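Local coordinates for protein AAA ATPase, central region (Enterococcus faecium, PDB 2R9G) that is the C-terminal region of an MgsA/RarA-type AAA+ ATPase, probably a tetramerising part of an enzyme linked to the upkeep of DNA replication forks, at residues Y15-A20 / L37-E42; I56-I61 / A68-V73; Q171-K176 / K180-L185. All coordinates share one frame; numbering follows the deposited sequence. Where two conformers were deposited one is given.

From the N terminus the three contacts follow one another in series; none nests in or crosses another. Contact 1 closes the short turn between helix 14-26 and helix 30-43. Contact 2 does the same for the next pair, helix 46-61 and helix 66-82; its centre lies about 18 Å from that of contact 1. Contact 3 closes the three-residue link between the loop 171-176 and the start of helix 180-195, its centre about 17 Å from that of contact 2 and on the other side of the chain's centre from contact 1. Contacts 1 and 2 thus tie up the helical N-terminal half, while contact 3 fixes the last helix against the preceding loop.

Contact 1: Y15-A20 / L37-E42; sequences YDVISA and LARLVE
Apolar packing of V17 and I18 against L40 and the base of R39 joins two consecutive, roughly antiparallel helices, 14-26 and 30-43, near the N-terminal end of the chain. The axes of the two segments approach to 9.7 Å with 145° between their directions, and the nearest CA atoms, those of V17 and L40, are 7.3 Å apart. V17 holds CG1 anti to its backbone N (chi1 -175°), and this methyl lies 3.8 Å from L40 CD2. The same branch meets the aliphatic root of the arginine, V17 CG1 to R39 CB being 3.9 Å. Such a pair, linked by a short turn, is a helical hairpin, here bridging a stretch related to the AAA lid and the MgsA-type C-terminal region. L40 slides past V17 in the opposite sense but crosses I18 at about a right angle, with I18 CD1 3.8 Å from L40 CD1. Both delta methyls of L40 are therefore engaged; I49 of helix 46-61 touches L40, and S48 and R52 of the same helix touch I18. No hydrogen bond spans the two segments: the R39 guanidinium, lying obliquely by V17 CG2, instead makes salt bridges to D8 and D12 and a hydrogen bond to H35.

Contact 2: I56-I61 / A68-V73; sequences IGYEDI and AAARTV
G57 and Y58 on one helix meet A69, A70 and V73 on the next in an antiparallel helical hairpin, formed by helices 46-61 and 66-82 within the MgsA-type C-terminal region. The directions of the two segment axes differ by 166° and their closest approach is 8.5 Å.

The first kind of contact is backbone-close packing at small residues. G57 and A69 have CA atoms 4.7 Å apart, a spacing made possible because neither residue puts more than a methyl group between the helices. That methyl, A69 CB, points at the other helix and comes within 3.5 Å of G57 O, so the carbonyl is covered from this side by a non-polar group.

The second kind involves the Y58 ring, which reaches across to the other helix. A69 CB lies over one face, 4.0 Å from Y58 CD1, whereas V73 CG2 sits at the ring edge near its plane, 4.0 Å from Y58 CE2. Y58 takes chi1 near -75°, with CG anti to the carbonyl carbon, and from there the ring can extend past A69 until its hydroxyl meets A70 and V73. The side chains of Y58 and V73 cross at about a right angle.

No hydrogen bond crosses between the segments; E59 and D60, which take no part in the contact, make salt bridges to R26. The tyrosine end of the contact also borders the third subunit, where Y58 packs on D93 and V73 on A78 of that other chain. The hydroxyl end of the ring finishes against V73, with Y58 OH 3.6 Å from V73 CG2.

Contact 3: Q171-K176 / K180-L185; sequences QYYQPK and KYEQAL
The loop that leads into the final helix, 180-195, is fastened to its first turn by a carboxylate-centred polar contact in which E182 receives Y173 and K176. Y173 OH donates to E182 OE2 at 2.7 Å, and OE2 accepts with its anti lone pair, the one turned away from the other carboxylate oxygen. The two side chains come from opposite directions; their ring and carboxylate planes lie 29° apart, nearly coplanar, and the oxygen sits at the ring edge near its plane. CG of E182 is anti to the backbone N (chi1 -151°) and the chain beyond is extended, which carries the carboxylate out to the loop. There the backbone K176 N makes a second, weak bond to E182 OE2, 3.3 Å long with an N-H...O angle of 158°. The other oxygen, E182 OE1, lies 3.6 Å from K176 CB. On the loop side P175 N stands 3.8 Å above the Y173 ring plane, over its centre, while Y189 meets the ring edge-to-face. S106 and S104 hydrogen-bond OE2 and OE1 respectively. With three bonds converging on OE2, one of them weak, and a fourth on OE1, the buried carboxylate is well supplied with partners, which would be expected to favour its ionised form.

Contact 1: Y15-A20 / L37-E42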
loop_
_atom_site.group_PDB
_atom_site.type_symbol
_atom_site.label_atom_id
_atom_site.label_comp_id
_atom_site.label_asym_id
_atom_site.label_seq_id
_atom_site.Cartn_x
_atom_site.Cartn_y
_atom_site.Cartn_z
ATOM N N TYR C 15 0.668 -21.880 -21.738
ATOM C CA TYR C 15 -0.158 -22.235 -20.590
ATOM C C TYR C 15 0.490 -23.253 -19.633
ATOM O O TYR C 15 0.092 -23.344 -18.472
ATOM C CB TYR C 15 -1.577 -22.655 -21.014
ATOM C CG TYR C 15 -1.664 -23.709 -22.100
ATOM C CD1 TYR C 15 -2.094 -23.377 -23.385
ATOM C CD2 TYR C 15 -1.339 -25.045 -21.836
ATOM C CE1 TYR C 15 -2.186 -24.349 -24.386
ATOM C CE2 TYR C 15 -1.425 -26.020 -22.823
ATOM C CZ TYR C 15 -1.847 -25.670 -24.097
ATOM O OH TYR C 15 -1.931 -26.643 -25.072
ATOM N N ASP C 16 1.478 -24.002 -20.127
ATOM C CA ASP C 16 2.268 -24.911 -19.289
ATOM C C ASP C 16 3.358 -24.193 -18.489
ATOM O O ASP C 16 3.701 -24.622 -17.382
ATOM C CB ASP C 16 2.908 -26.015 -20.133
ATOM C CG ASP C 16 1.923 -27.102 -20.526
ATOM O OD1 ASP C 16 0.873 -27.254 -19.857
ATOM O OD2 ASP C 16 2.207 -27.807 -21.513
ATOM N N VAL C 17 3.918 -23.129 -19.071
ATOM C CA VAL C 17 4.906 -22.285 -18.392
ATOM C C VAL C 17 4.190 -21.478 -17.310
ATOM O O VAL C 17 4.677 -21.373 -16.187
ATOM C CB VAL C 17 5.680 -21.353 -19.372
ATOM C CG1 VAL C 17 6.764 -20.583 -18.646
ATOM C CG2 VAL C 17 6.315 -22.162 -20.490
ATOM N N ILE C 18 3.015 -20.958 -17.665
ATOM C CA ILE C 18 2.132 -20.210 -16.769
ATOM C C ILE C 18 1.714 -21.067 -15.573
ATOM O O ILE C 18 1.737 -20.599 -14.430
ATOM C CB ILE C 18 0.885 -19.665 -17.562
ATOM C CG1 ILE C 18 1.211 -18.350 -18.288
ATOM C CG2 ILE C 18 -0.346 -19.514 -16.685
ATOM C CD1 ILE C 18 1.573 -17.177 -17.386
ATOM N N SER C 19 1.366 -22.326 -15.850
ATOM C CA SER C 19 0.999 -23.300 -14.819
ATOM C C SER C 19 2.180 -23.598 -13.887
ATOM O O SER C 19 2.025 -23.544 -12.673
ATOM C CB SER C 19 0.473 -24.592 -15.461
ATOM O OG SER C 19 0.206 -25.588 -14.493
ATOM N N ALA C 20 3.355 -23.867 -14.461
ATOM C CA ALA C 20 4.563 -24.156 -13.679
ATOM C C ALA C 20 5.043 -22.968 -12.835
ATOM O O ALA C 20 5.568 -23.155 -11.745
ATOM C CB ALA C 20 5.665 -24.640 -14.582
ATOM N N LEU C 37 9.490 -17.314 -14.584
ATOM C CA LEU C 37 9.295 -15.884 -14.851
ATOM C C LEU C 37 10.167 -15.452 -16.029
ATOM O O LEU C 37 9.685 -14.777 -16.946
ATOM C CB LEU C 37 9.550 -15.011 -13.613
ATOM C CG LEU C 37 9.571 -13.480 -13.788
ATOM C CD1 LEU C 37 8.295 -12.938 -14.448
ATOM C CD2 LEU C 37 9.822 -12.781 -12.468
ATOM N N ALA C 38 11.428 -15.887 -16.005
ATOM C CA ALA C 38 12.398 -15.596 -17.052
ATOM C C ALA C 38 11.936 -16.046 -18.438
ATOM O O ALA C 38 12.093 -15.314 -19.406
ATOM C CB ALA C 38 13.729 -16.210 -16.708
ATOM N N ARG C 39 11.361 -17.244 -18.510
ATOM C CA ARG C 39 10.811 -17.791 -19.743
ATOM C C ARG C 39 9.634 -16.973 -20.246
ATOM O O ARG C 39 9.480 -16.780 -21.450
ATOM C CB ARG C 39 10.360 -19.234 -19.528
ATOM C CG ARG C 39 11.500 -20.207 -19.439
ATOM C CD ARG C 39 11.031 -21.575 -19.067
ATOM N NE ARG C 39 10.516 -22.332 -20.202
ATOM C CZ ARG C 39 10.445 -23.659 -20.234
ATOM N NH1 ARG C 39 10.880 -24.384 -19.202
ATOM N NH2 ARG C 39 9.952 -24.263 -21.306
ATOM N N LEU C 40 8.807 -16.510 -19.315
ATOM C CA LEU C 40 7.663 -15.671 -19.630
ATOM C C LEU C 40 8.077 -14.278 -20.095
ATOM O O LEU C 40 7.502 -13.748 -21.044
ATOM C CB LEU C 40 6.719 -15.583 -18.429
ATOM C CG LEU C 40 5.957 -16.865 -18.090
ATOM C CD1 LEU C 40 5.280 -16.697 -16.752
ATOM C CD2 LEU C 40 4.945 -17.258 -19.191
ATOM N N VAL C 41 9.078 -13.710 -19.426
ATOM C CA VAL C 41 9.671 -12.428 -19.806
ATOM C C VAL C 41 10.241 -12.511 -21.228
ATOM O O VAL C 41 9.970 -11.645 -22.053
ATOM C CB VAL C 41 10.754 -11.960 -18.779
ATOM C CG1 VAL C 41 11.667 -10.872 -19.361
ATOM C CG2 VAL C 41 10.100 -11.461 -17.498
ATOM N N GLU C 42 10.986 -13.579 -21.507
ATOM C CA GLU C 42 11.516 -13.842 -22.846
ATOM C C GLU C 42 10.429 -13.946 -23.920
ATOM O O GLU C 42 10.616 -13.457 -25.027
ATOM C CB GLU C 42 12.390 -15.097 -22.852
ATOM C CG GLU C 42 13.787 -14.883 -22.303
ATOM C CD GLU C 42 14.571 -13.843 -23.086
ATOM O OE1 GLU C 42 15.026 -14.157 -24.207
ATOM O OE2 GLU C 42 14.739 -12.715 -22.576
#

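Contact 2: I56-I61 / A68-V73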
loop_
_atom_site.group_PDB
_atom_site.type_symbol
_atom_site.label_atom_id
_atom_site.label_comp_id
_atom_site.label_asym_id
_atom_site.label_seq_id
_atom_site.Cartn_x
_atom_site.Cartn_y
_atom_site.Cartn_z
ATOM N N ILE C 56 -1.841 -15.307 -8.251
ATOM C CA ILE C 56 -1.007 -16.123 -7.354
ATOM C C ILE C 56 -0.955 -15.529 -5.941
ATOM O O ILE C 56 -1.246 -16.225 -4.971
ATOM C CB ILE C 56 0.431 -16.333 -7.912
ATOM C CG1 ILE C 56 0.400 -17.137 -9.216
ATOM C CG2 ILE C 56 1.288 -17.067 -6.903
ATOM C CD1 ILE C 56 1.619 -16.904 -10.102
ATOM N N GLY C 57 -0.637 -14.236 -5.849
ATOM C CA GLY C 57 -0.518 -13.548 -4.568
ATOM C C GLY C 57 -1.785 -13.621 -3.744
ATOM O O GLY C 57 -1.741 -13.840 -2.535
ATOM N N TYR C 58 -2.921 -13.464 -4.407
ATOM C CA TYR C 58 -4.200 -13.504 -3.729
ATOM C C TYR C 58 -4.770 -14.908 -3.529
ATOM O O TYR C 58 -5.557 -15.126 -2.612
ATOM C CB TYR C 58 -5.218 -12.638 -4.451
ATOM C CG TYR C 58 -5.042 -11.145 -4.252
ATOM C CD1 TYR C 58 -5.319 -10.540 -3.027
ATOM C CD2 TYR C 58 -4.647 -10.329 -5.309
ATOM C CE1 TYR C 58 -5.182 -9.158 -2.862
ATOM C CE2 TYR C 58 -4.498 -8.958 -5.151
ATOM C CZ TYR C 58 -4.761 -8.381 -3.931
ATOM O OH TYR C 58 -4.627 -7.020 -3.796
ATOM N N GLU C 59 -4.408 -15.847 -4.395
ATOM C CA GLU C 59 -4.886 -17.224 -4.277
ATOM C C GLU C 59 -4.063 -17.989 -3.257
ATOM O O GLU C 59 -4.603 -18.585 -2.336
ATOM C CB GLU C 59 -4.838 -17.946 -5.631
ATOM C CG GLU C 59 -5.472 -19.316 -5.623
ATOM C CD GLU C 59 -5.328 -20.049 -6.945
ATOM O OE1 GLU C 59 -5.563 -19.442 -8.021
ATOM O OE2 GLU C 59 -4.991 -21.248 -6.905
ATOM N N ASP C 60 -2.750 -17.942 -3.424
ATOM C CA ASP C 60 -1.863 -18.841 -2.696
ATOM C C ASP C 60 -1.199 -18.220 -1.482
ATOM O O ASP C 60 -0.848 -18.932 -0.543
ATOM C CB ASP C 60 -0.834 -19.438 -3.657
ATOM C CG ASP C 60 -1.488 -20.332 -4.708
ATOM O OD1 ASP C 60 -2.282 -21.218 -4.317
ATOM O OD2 ASP C 60 -1.221 -20.158 -5.917
ATOM N N ILE C 61 -1.035 -16.903 -1.490
ATOM C CA ILE C 61 -0.434 -16.216 -0.350
ATOM C C ILE C 61 -1.574 -15.662 0.495
ATOM O O ILE C 61 -1.734 -16.076 1.643
ATOM C CB ILE C 61 0.660 -15.180 -0.777
ATOM C CG1 ILE C 61 1.978 -15.895 -1.103
ATOM C CG2 ILE C 61 0.916 -14.134 0.311
ATOM C CD1 ILE C 61 2.030 -16.614 -2.480
ATOM N N ALA C 68 1.868 -8.245 1.275
ATOM C CA ALA C 68 2.600 -8.743 0.109
ATOM C C ALA C 68 1.687 -9.017 -1.075
ATOM O O ALA C 68 2.082 -8.796 -2.221
ATOM C CB ALA C 68 3.380 -9.982 0.451
ATOM N N ALA C 69 0.479 -9.501 -0.797
ATOM C CA ALA C 69 -0.502 -9.760 -1.841
ATOM C C ALA C 69 -0.937 -8.427 -2.437
ATOM O O ALA C 69 -1.085 -8.309 -3.661
ATOM C CB ALA C 69 -1.714 -10.542 -1.289
ATOM N N ALA C 70 -1.116 -7.425 -1.571
ATOM C CA ALA C 70 -1.445 -6.072 -2.016
ATOM C C ALA C 70 -0.309 -5.436 -2.819
ATOM O O ALA C 70 -0.569 -4.695 -3.768
ATOM C CB ALA C 70 -1.811 -5.194 -0.835
ATOM N N ARG C 71 0.937 -5.741 -2.438
ATOM C CA ARG C 71 2.134 -5.189 -3.100
ATOM C C ARG C 71 2.357 -5.660 -4.543
ATOM O O ARG C 71 3.153 -5.057 -5.269
ATOM C CB ARG C 71 3.392 -5.461 -2.269
ATOM C CG ARG C 71 3.543 -4.541 -1.070
ATOM C CD ARG C 71 4.962 -4.534 -0.526
ATOM N NE ARG C 71 5.394 -5.844 -0.038
ATOM C CZ ARG C 71 5.188 -6.288 1.197
ATOM N NH1 ARG C 71 4.539 -5.538 2.074
ATOM N NH2 ARG C 71 5.626 -7.486 1.556
ATOM N N THR C 72 1.678 -6.742 -4.935
ATOM C CA THR C 72 1.745 -7.271 -6.289
ATOM C C THR C 72 1.056 -6.300 -7.249
ATOM O O THR C 72 1.473 -6.137 -8.389
ATOM C CB THR C 72 1.081 -8.665 -6.364
ATOM O OG1 THR C 72 1.586 -9.496 -5.309
ATOM C CG2 THR C 72 1.348 -9.337 -7.702
ATOM N N VAL C 73 -0.001 -5.661 -6.764
ATOM C CA VAL C 73 -0.730 -4.671 -7.541
ATOM C C VAL C 73 0.150 -3.434 -7.772
ATOM O O VAL C 73 0.205 -2.924 -8.883
ATOM C CB VAL C 73 -2.068 -4.321 -6.864
ATOM C CG1 VAL C 73 -2.858 -3.316 -7.695
ATOM C CG2 VAL C 73 -2.882 -5.601 -6.634
#

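Contact 3: Q171-K176 / K180-L185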
loop_
_atom_site.group_PDB
_atom_site.type_symbol
_atom_site.label_atom_id
_atom_site.label_comp_id
_atom_site.label_asym_id
_atom_site.label_seq_id
_atom_site.Cartn_x
_atom_site.Cartn_y
_atom_site.Cartn_z
ATOM N N GLN C 171 -20.466 -23.231 7.620
ATOM C CA GLN C 171 -19.145 -22.760 7.994
ATOM C C GLN C 171 -18.221 -22.930 6.798
ATOM O O GLN C 171 -17.832 -24.048 6.449
ATOM C CB GLN C 171 -18.618 -23.523 9.212
ATOM C CG GLN C 171 -17.253 -23.052 9.703
ATOM C CD GLN C 171 -16.820 -23.713 11.002
ATOM O OE1 GLN C 171 -17.646 -24.176 11.790
ATOM N NE2 GLN C 171 -15.515 -23.745 11.235
ATOM N N TYR C 172 -17.894 -21.809 6.167
ATOM C CA TYR C 172 -17.053 -21.804 4.972
ATOM C C TYR C 172 -15.584 -21.567 5.292
ATOM O O TYR C 172 -14.706 -22.166 4.670
ATOM C CB TYR C 172 -17.540 -20.745 3.993
ATOM C CG TYR C 172 -18.990 -20.899 3.598
ATOM C CD1 TYR C 172 -19.471 -22.107 3.101
ATOM C CD2 TYR C 172 -19.879 -19.830 3.716
ATOM C CE1 TYR C 172 -20.801 -22.251 2.739
ATOM C CE2 TYR C 172 -21.208 -19.960 3.354
ATOM C CZ TYR C 172 -21.663 -21.175 2.864
ATOM O OH TYR C 172 -22.984 -21.317 2.510
ATOM N N TYR C 173 -15.328 -20.695 6.265
ATOM C CA TYR C 173 -13.987 -20.256 6.559
ATOM C C TYR C 173 -13.348 -21.081 7.661
ATOM O O TYR C 173 -13.828 -21.119 8.797
ATOM C CB TYR C 173 -13.964 -18.759 6.897
ATOM C CG TYR C 173 -12.582 -18.232 7.235
ATOM C CD1 TYR C 173 -11.548 -18.275 6.297
ATOM C CD2 TYR C 173 -12.311 -17.691 8.490
ATOM C CE1 TYR C 173 -10.279 -17.803 6.602
ATOM C CE2 TYR C 173 -11.041 -17.212 8.810
ATOM C CZ TYR C 173 -10.031 -17.274 7.860
ATOM O OH TYR C 173 -8.771 -16.806 8.153
ATOM N N GLN C 174 -12.270 -21.761 7.303
ATOM C CA GLN C 174 -11.434 -22.420 8.292
ATOM C C GLN C 174 -10.068 -21.753 8.281
ATOM O O GLN C 174 -9.272 -21.955 7.352
ATOM C CB GLN C 174 -11.369 -23.943 8.091
ATOM C CG GLN C 174 -11.889 -24.444 6.749
ATOM C CD GLN C 174 -12.573 -25.804 6.848
ATOM O OE1 GLN C 174 -12.276 -26.716 6.077
ATOM N NE2 GLN C 174 -13.498 -25.943 7.796
ATOM N N PRO C 175 -9.810 -20.922 9.307
ATOM C CA PRO C 175 -8.588 -20.135 9.422
ATOM C C PRO C 175 -7.339 -20.990 9.528
ATOM O O PRO C 175 -7.383 -22.115 10.036
ATOM C CB PRO C 175 -8.797 -19.352 10.715
ATOM C CG PRO C 175 -9.833 -20.080 11.456
ATOM C CD PRO C 175 -10.721 -20.682 10.438
ATOM N N LYS C 176 -6.236 -20.452 9.031
ATOM C CA LYS C 176 -4.965 -21.150 9.069
ATOM C C LYS C 176 -3.996 -20.369 9.933
ATOM O O LYS C 176 -4.261 -19.226 10.298
ATOM C CB LYS C 176 -4.436 -21.360 7.650
ATOM C CG LYS C 176 -5.309 -22.310 6.832
ATOM C CD LYS C 176 -4.568 -22.832 5.618
ATOM C CE LYS C 176 -5.139 -24.162 5.152
ATOM N NZ LYS C 176 -4.161 -24.879 4.276
ATOM N N LYS C 180 1.516 -15.079 11.060
ATOM C CA LYS C 180 1.064 -14.303 12.217
ATOM C C LYS C 180 -0.184 -13.451 11.990
ATOM O O LYS C 180 -0.926 -13.180 12.940
ATOM C CB LYS C 180 2.194 -13.407 12.731
ATOM C CG LYS C 180 3.231 -14.130 13.578
ATOM C CD LYS C 180 4.175 -13.137 14.251
ATOM C CE LYS C 180 5.241 -13.840 15.085
ATOM N NZ LYS C 180 6.278 -14.495 14.234
ATOM N N TYR C 181 -0.416 -13.018 10.753
ATOM C CA TYR C 181 -1.598 -12.214 10.471
ATOM C C TYR C 181 -2.894 -13.018 10.588
ATOM O O TYR C 181 -3.880 -12.536 11.166
ATOM C CB TYR C 181 -1.514 -11.537 9.104
ATOM C CG TYR C 181 -2.527 -10.428 8.942
ATOM C CD1 TYR C 181 -2.258 -9.144 9.403
ATOM C CD2 TYR C 181 -3.760 -10.663 8.338
ATOM C CE1 TYR C 181 -3.190 -8.120 9.260
ATOM C CE2 TYR C 181 -4.694 -9.646 8.192
ATOM C CZ TYR C 181 -4.405 -8.382 8.650
ATOM O OH TYR C 181 -5.331 -7.370 8.506
ATOM N N GLU C 182 -2.887 -14.231 10.040
ATOM C CA GLU C 182 -4.074 -15.080 10.042
ATOM C C GLU C 182 -4.208 -15.894 11.338
ATOM O O GLU C 182 -5.282 -16.423 11.635
ATOM C CB GLU C 182 -4.092 -15.988 8.813
ATOM C CG GLU C 182 -5.487 -16.368 8.344
ATOM C CD GLU C 182 -5.497 -17.475 7.296
ATOM O OE1 GLU C 182 -4.417 -17.891 6.823
ATOM O OE2 GLU C 182 -6.598 -17.933 6.948
ATOM N N GLN C 183 -3.121 -15.988 12.105
ATOM C CA GLN C 183 -3.180 -16.527 13.462
ATOM C C GLN C 183 -4.122 -15.651 14.282
ATOM O O GLN C 183 -5.007 -16.153 14.964
ATOM C CB GLN C 183 -1.802 -16.520 14.117
ATOM C CG GLN C 183 -0.870 -17.622 13.681
ATOM C CD GLN C 183 0.512 -17.484 14.297
ATOM O OE1 GLN C 183 0.682 -16.828 15.327
ATOM N NE2 GLN C 183 1.510 -18.099 13.665
ATOM N N ALA C 184 -3.927 -14.341 14.165
ATOM C CA ALA C 184 -4.711 -13.344 14.871
ATOM C C ALA C 184 -6.141 -13.224 14.340
ATOM O O ALA C 184 -7.071 -13.013 15.124
ATOM C CB ALA C 184 -3.999 -11.987 14.820
ATOM N N LEU C 185 -6.315 -13.341 13.020
ATOM C CA LEU C 185 -7.653 -13.306 12.420
ATOM C C LEU C 185 -8.448 -14.523 12.863
ATOM O O LEU C 185 -9.626 -14.414 13.195
ATOM C CB LEU C 185 -7.604 -13.263 10.889
ATOM C CG LEU C 185 -7.081 -12.053 10.116
ATOM C CD1 LEU C 185 -7.413 -12.235 8.639
ATOM C CD2 LEU C 185 -7.625 -10.714 10.629
#